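Local coordinates for protein 5'-tyrosyl-DNA phosphodiesterase (Caenorhabditis elegans, PDB 4FVA) that belongs to the endonuclease/exonuclease/phosphatase family, with a DNase I-like fold, and binds a magnesium ion, at residues A[18-23]-A[163-168]; A[70-73]-A[79-82]. One frame throughout, in Å; residues are numbered along the deposited sequence.

Contact 1 of 2, residues A[18-23]-A[163-168]; sequences SWNIDG and GGDLNL. With MG (magnesium ion), chain F.
Asn20 and Asp165 face each other across the gap between the two segments, and their side chains meet at a slant, joined by one bond. Asn20 ND2 donates to Asp165 OD2 over 2.9 Å, with an N-H...O angle of 155°. The carboxylate oxygen lies close to the amide plane of Asn20 and receives the proton on its anti lone pair, the one turned away from OD1. The amide and carboxylate planes are twisted 57° apart, so the two groups do not lie flat against each other. Both side chains have CG anti to the backbone N, which extends them into the gap from either side. ND2 has a second acceptor in Glu52 OE2.

The other end of the amide is also held. Asn20 OD1 accepts from Asp22 N at 2.9 Å, nearly in line with the C=O, which makes an Asx turn. Water 1, a ligand of the magnesium ion, lies 3.0 Å from the same OD1. The protein bonds at both ends of the amide fix its rotation. The turn brings Asp22 OD1 to 2.4 Å from the magnesium ion, and Glu52 supplies another ligand. Asn20 is therefore a second-shell residue of the metal site. On the far side, Asp165 OD1 accepts a weak bond from Asn167 N.

Further back, Ser18 OG rests on Gly164 CA at 3.4 Å and has its polar partner in Gln51. At the backbone angles of Gly164 a side chain would collide with the preceding carbonyl oxygen, which suits a glycine.

The contact is buried near the centre of the chain. It joins the end of strand 13-20 to the loop after strand 159-163, and so links the two sheets. His126 of strand 118-126 touches both Asn20 and Asp165, Phe215 of strand 212-221 touches Asp165, and helix 29-43 packs on Trp19.

Contact 2 of 2, residues A[70-73]-A[79-82]; sequences IYYS and YYTA
Ser73 and Thr81 exchange two bonds where the strands 68-72 and 80-86 come together. Ser73 N donates to Thr81 O at 2.9 Å and 167°. Thr81 N donates to Ser73 OG, also at 2.9 Å, so a side-chain oxygen serves as the acceptor for this backbone N-H. The hydroxyl reaches it because OG sits between the backbone N and the carbonyl carbon (chi1 67°). Thr81 OG1 packs 3.2 Å from Ser73 CB and is hydrogen-bonded to Gln109.

Tyr71 O takes a bond from Gln109 NE2 and a CA-H...O contact from Ala82 CA at 3.2 Å. Thr81 O receives a similar contact from Tyr72 CA. Tyr72 and Ala82 form a non-hydrogen-bonded antiparallel pair, with Tyr72 CD1 3.7 Å from Ala82 CB. Beside them, Tyr80 CE1 lies 3.6 Å from Tyr72 CD1, and the two ring planes are 86° apart. Their hydroxyls have separate partners: Tyr72 OH bonds to Asp62 and Tyr80 OH to Asp55.

This is a beta hairpin at the edge of the six-strand mixed sheet. Strand 68-72 is outermost, and the sheet is one of the two that make up the DNase I-like fold.

Contacts 1 and 2 meet the same six-strand sheet at different places. Strand 47-53 lies between strand 13-20 of contact 1 and strand 80-86 of contact 2, and pairs with both. Its residue Gln51 serves both contacts: it bonds to Ser18 and touches Thr81. Glu52, a metal ligand, and His126 touch Tyr79 of segment 79-82. The centres of contact 1 and contact 2 are 12 Å apart. The nearest atoms of contact 1 and contact 2 are about 6 Å apart, so the two do not touch. In sequence, contact 2 falls between the two segments of contact 1. Contact 1 holds a magnesium ligand, whereas the Thr81 side chain of contact 2 is about 12 Å from the ion.

Contact 1 of 2, residues A[18-23]-A[163-168]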
loop_
_atom_site.group_PDB
_atom_site.type_symbol
_atom_site.label_atom_id
_atom_site.label_comp_id
_atom_site.label_asym_id
_atom_site.label_seq_id
_atom_site.Cartn_x
_atom_site.Cartn_y
_atom_site.Cartn_z
ATOM N N SER A 18 -2.943 2.841 1.274
ATOM C CA SER A 18 -2.522 1.481 0.911
ATOM C C SER A 18 -3.392 0.453 1.620
ATOM O O SER A 18 -3.693 0.609 2.814
ATOM C CB SER A 18 -1.053 1.251 1.261
ATOM O OG SER A 18 -0.654 -0.069 0.924
ATOM N N TRP A 19 -3.778 -0.603 0.907
ATOM C CA TRP A 19 -4.745 -1.553 1.449
ATOM C C TRP A 19 -4.602 -2.938 0.845
ATOM O O TRP A 19 -4.683 -3.110 -0.377
ATOM C CB TRP A 19 -6.164 -1.041 1.183
ATOM C CG TRP A 19 -7.212 -1.521 2.139
ATOM C CD1 TRP A 19 -7.064 -2.444 3.156
ATOM C CD2 TRP A 19 -8.580 -1.092 2.183
ATOM N NE1 TRP A 19 -8.256 -2.602 3.817
ATOM C CE2 TRP A 19 -9.201 -1.783 3.249
ATOM C CE3 TRP A 19 -9.337 -0.183 1.431
ATOM C CZ2 TRP A 19 -10.547 -1.583 3.587
ATOM C CZ3 TRP A 19 -10.677 0.011 1.761
ATOM C CH2 TRP A 19 -11.268 -0.692 2.836
ATOM N N ASN A 20 -4.386 -3.924 1.709
ATOM C CA ASN A 20 -4.493 -5.311 1.289
ATOM C C ASN A 20 -5.964 -5.652 1.381
ATOM O O ASN A 20 -6.523 -5.678 2.484
ATOM C CB ASN A 20 -3.635 -6.217 2.173
ATOM C CG ASN A 20 -3.803 -7.687 1.842
ATOM O OD1 ASN A 20 -4.888 -8.120 1.452
ATOM N ND2 ASN A 20 -2.725 -8.459 1.983
ATOM N N ILE A 21 -6.598 -5.881 0.232
ATOM C CA ILE A 21 -8.056 -6.024 0.218
ATOM C C ILE A 21 -8.555 -7.477 0.330
ATOM O O ILE A 21 -9.757 -7.758 0.190
ATOM C CB ILE A 21 -8.697 -5.295 -0.980
ATOM C CG1 ILE A 21 -8.264 -5.905 -2.307
ATOM C CG2 ILE A 21 -8.383 -3.753 -0.908
ATOM C CD1 ILE A 21 -8.900 -5.244 -3.511
ATOM N N ASP A 22 -7.633 -8.395 0.605
ATOM C CA ASP A 22 -8.038 -9.757 0.946
ATOM C C ASP A 22 -8.899 -10.357 -0.159
ATOM O O ASP A 22 -9.925 -10.986 0.116
ATOM C CB ASP A 22 -8.813 -9.729 2.267
ATOM C CG ASP A 22 -8.898 -11.089 2.950
ATOM O OD1 ASP A 22 -8.166 -12.011 2.547
ATOM O OD2 ASP A 22 -9.701 -11.218 3.907
ATOM N N GLY A 23 -8.472 -10.177 -1.405
ATOM C CA GLY A 23 -9.177 -10.778 -2.532
ATOM C C GLY A 23 -9.139 -12.303 -2.544
ATOM O O GLY A 23 -9.960 -12.951 -3.209
ATOM N N GLY A 163 5.893 1.323 -0.252
ATOM C CA GLY A 163 5.193 0.568 0.771
ATOM C C GLY A 163 4.228 -0.477 0.231
ATOM O O GLY A 163 4.382 -0.985 -0.890
ATOM N N GLY A 164 3.225 -0.786 1.044
ATOM C CA GLY A 164 2.252 -1.808 0.739
ATOM C C GLY A 164 2.111 -2.714 1.937
ATOM O O GLY A 164 2.320 -2.301 3.089
ATOM N N ASP A 165 1.776 -3.967 1.668
ATOM C CA ASP A 165 1.735 -4.971 2.714
ATOM C C ASP A 165 3.109 -5.592 2.790
ATOM O O ASP A 165 3.455 -6.425 1.956
ATOM C CB ASP A 165 0.691 -6.041 2.406
ATOM C CG ASP A 165 0.592 -7.092 3.507
ATOM O OD1 ASP A 165 1.419 -7.057 4.447
ATOM O OD2 ASP A 165 -0.302 -7.962 3.423
ATOM N N LEU A 166 3.921 -5.146 3.745
ATOM C CA LEU A 166 5.302 -5.630 3.836
ATOM C C LEU A 166 5.445 -6.869 4.745
ATOM O O LEU A 166 6.527 -7.466 4.821
ATOM C CB LEU A 166 6.248 -4.507 4.284
ATOM C CG LEU A 166 6.110 -3.177 3.533
ATOM C CD1 LEU A 166 7.205 -2.191 3.942
ATOM C CD2 LEU A 166 6.154 -3.430 2.020
ATOM N N ASN A 167 4.368 -7.248 5.433
ATOM C CA ASN A 167 4.386 -8.466 6.251
ATOM C C ASN A 167 5.516 -8.507 7.269
ATOM O O ASN A 167 6.005 -9.589 7.622
ATOM C CB ASN A 167 4.437 -9.713 5.368
ATOM C CG ASN A 167 3.053 -10.198 4.977
ATOM O OD1 ASN A 167 2.161 -10.289 5.822
ATOM N ND2 ASN A 167 2.861 -10.481 3.691
ATOM N N LEU A 168 5.915 -7.330 7.744
ATOM C CA LEU A 168 7.098 -7.193 8.592
ATOM C C LEU A 168 6.817 -7.394 10.072
ATOM O O LEU A 168 5.756 -7.007 10.578
ATOM C CB LEU A 168 7.749 -5.809 8.405
ATOM C CG LEU A 168 8.533 -5.499 7.119
ATOM C CD1 LEU A 168 8.958 -4.013 7.048
ATOM C CD2 LEU A 168 9.743 -6.422 6.956
HETATM MG MG MG F . -5.909 -12.710 2.424
HETATM O O HOH W 1 -5.624 -10.368 3.255
HETATM O O HOH W 2 -6.697 -15.139 2.474
#

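Contact 2 of 2, residues A[70-73]-A[79-82]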
loop_
_atom_site.group_PDB
_atom_site.type_symbol
_atom_site.label_atom_id
_atom_site.label_comp_id
_atom_site.label_asym_id
_atom_site.label_seq_id
_atom_site.Cartn_x
_atom_site.Cartn_y
_atom_site.Cartn_z
ATOM N N ILE A 70 -5.766 3.409 -13.518
ATOM C CA ILE A 70 -5.513 2.175 -12.772
ATOM C C ILE A 70 -4.427 1.344 -13.460
ATOM O O ILE A 70 -4.540 1.012 -14.650
ATOM C CB ILE A 70 -6.784 1.310 -12.656
ATOM C CG1 ILE A 70 -7.950 2.120 -12.088
ATOM C CG2 ILE A 70 -6.519 0.051 -11.816
ATOM C CD1 ILE A 70 -9.216 1.320 -11.992
ATOM N N TYR A 71 -3.389 0.988 -12.701
ATOM C CA TYR A 71 -2.310 0.146 -13.202
ATOM C C TYR A 71 -2.232 -1.124 -12.367
ATOM O O TYR A 71 -2.019 -1.061 -11.159
ATOM C CB TYR A 71 -0.961 0.904 -13.232
ATOM C CG TYR A 71 -1.018 2.082 -14.182
ATOM C CD1 TYR A 71 -0.696 1.911 -15.521
ATOM C CD2 TYR A 71 -1.455 3.326 -13.765
ATOM C CE1 TYR A 71 -0.790 2.953 -16.421
ATOM C CE2 TYR A 71 -1.548 4.384 -14.651
ATOM C CZ TYR A 71 -1.211 4.173 -15.986
ATOM O OH TYR A 71 -1.290 5.191 -16.887
ATOM N N TYR A 72 -2.448 -2.264 -13.023
ATOM C CA TYR A 72 -2.388 -3.573 -12.374
ATOM C C TYR A 72 -1.017 -4.188 -12.577
ATOM O O TYR A 72 -0.466 -4.115 -13.670
ATOM C CB TYR A 72 -3.480 -4.511 -12.920
ATOM C CG TYR A 72 -4.901 -4.052 -12.632
ATOM C CD1 TYR A 72 -5.402 -4.063 -11.331
ATOM C CD2 TYR A 72 -5.746 -3.637 -13.653
ATOM C CE1 TYR A 72 -6.681 -3.653 -11.054
ATOM C CE2 TYR A 72 -7.035 -3.213 -13.384
ATOM C CZ TYR A 72 -7.495 -3.229 -12.080
ATOM O OH TYR A 72 -8.780 -2.817 -11.795
ATOM N N SER A 73 -0.473 -4.812 -11.540
ATOM C CA SER A 73 0.874 -5.356 -11.633
ATOM C C SER A 73 0.927 -6.550 -12.578
ATOM O O SER A 73 1.886 -6.712 -13.336
ATOM C CB SER A 73 1.389 -5.794 -10.260
ATOM O OG SER A 73 0.649 -6.913 -9.756
ATOM N N TYR A 79 -3.408 -13.614 -7.876
ATOM C CA TYR A 79 -3.636 -12.321 -7.221
ATOM C C TYR A 79 -2.480 -11.375 -7.536
ATOM O O TYR A 79 -1.415 -11.813 -7.976
ATOM C CB TYR A 79 -3.861 -12.492 -5.711
ATOM C CG TYR A 79 -2.710 -13.141 -4.982
ATOM C CD1 TYR A 79 -2.437 -14.492 -5.141
ATOM C CD2 TYR A 79 -1.919 -12.403 -4.110
ATOM C CE1 TYR A 79 -1.384 -15.094 -4.457
ATOM C CE2 TYR A 79 -0.865 -12.987 -3.432
ATOM C CZ TYR A 79 -0.604 -14.337 -3.607
ATOM O OH TYR A 79 0.440 -14.923 -2.914
ATOM N N TYR A 80 -2.691 -10.075 -7.361
ATOM C CA TYR A 80 -1.716 -9.104 -7.848
ATOM C C TYR A 80 -1.938 -7.761 -7.147
ATOM O O TYR A 80 -2.766 -7.664 -6.228
ATOM C CB TYR A 80 -1.824 -8.973 -9.379
ATOM C CG TYR A 80 -3.262 -8.881 -9.887
ATOM C CD1 TYR A 80 -3.904 -7.651 -10.011
ATOM C CD2 TYR A 80 -3.974 -10.028 -10.228
ATOM C CE1 TYR A 80 -5.230 -7.566 -10.453
ATOM C CE2 TYR A 80 -5.287 -9.953 -10.683
ATOM C CZ TYR A 80 -5.911 -8.727 -10.787
ATOM O OH TYR A 80 -7.221 -8.658 -11.235
ATOM N N THR A 81 -1.163 -6.749 -7.518
ATOM C CA THR A 81 -1.315 -5.452 -6.875
ATOM C C THR A 81 -1.828 -4.409 -7.862
ATOM O O THR A 81 -1.895 -4.661 -9.066
ATOM C CB THR A 81 0.001 -4.972 -6.239
ATOM O OG1 THR A 81 0.987 -4.798 -7.259
ATOM C CG2 THR A 81 0.499 -6.003 -5.227
ATOM N N ALA A 82 -2.193 -3.238 -7.357
ATOM C CA ALA A 82 -2.623 -2.161 -8.237
ATOM C C ALA A 82 -2.146 -0.825 -7.683
ATOM O O ALA A 82 -2.021 -0.654 -6.463
ATOM C CB ALA A 82 -4.145 -2.167 -8.402
#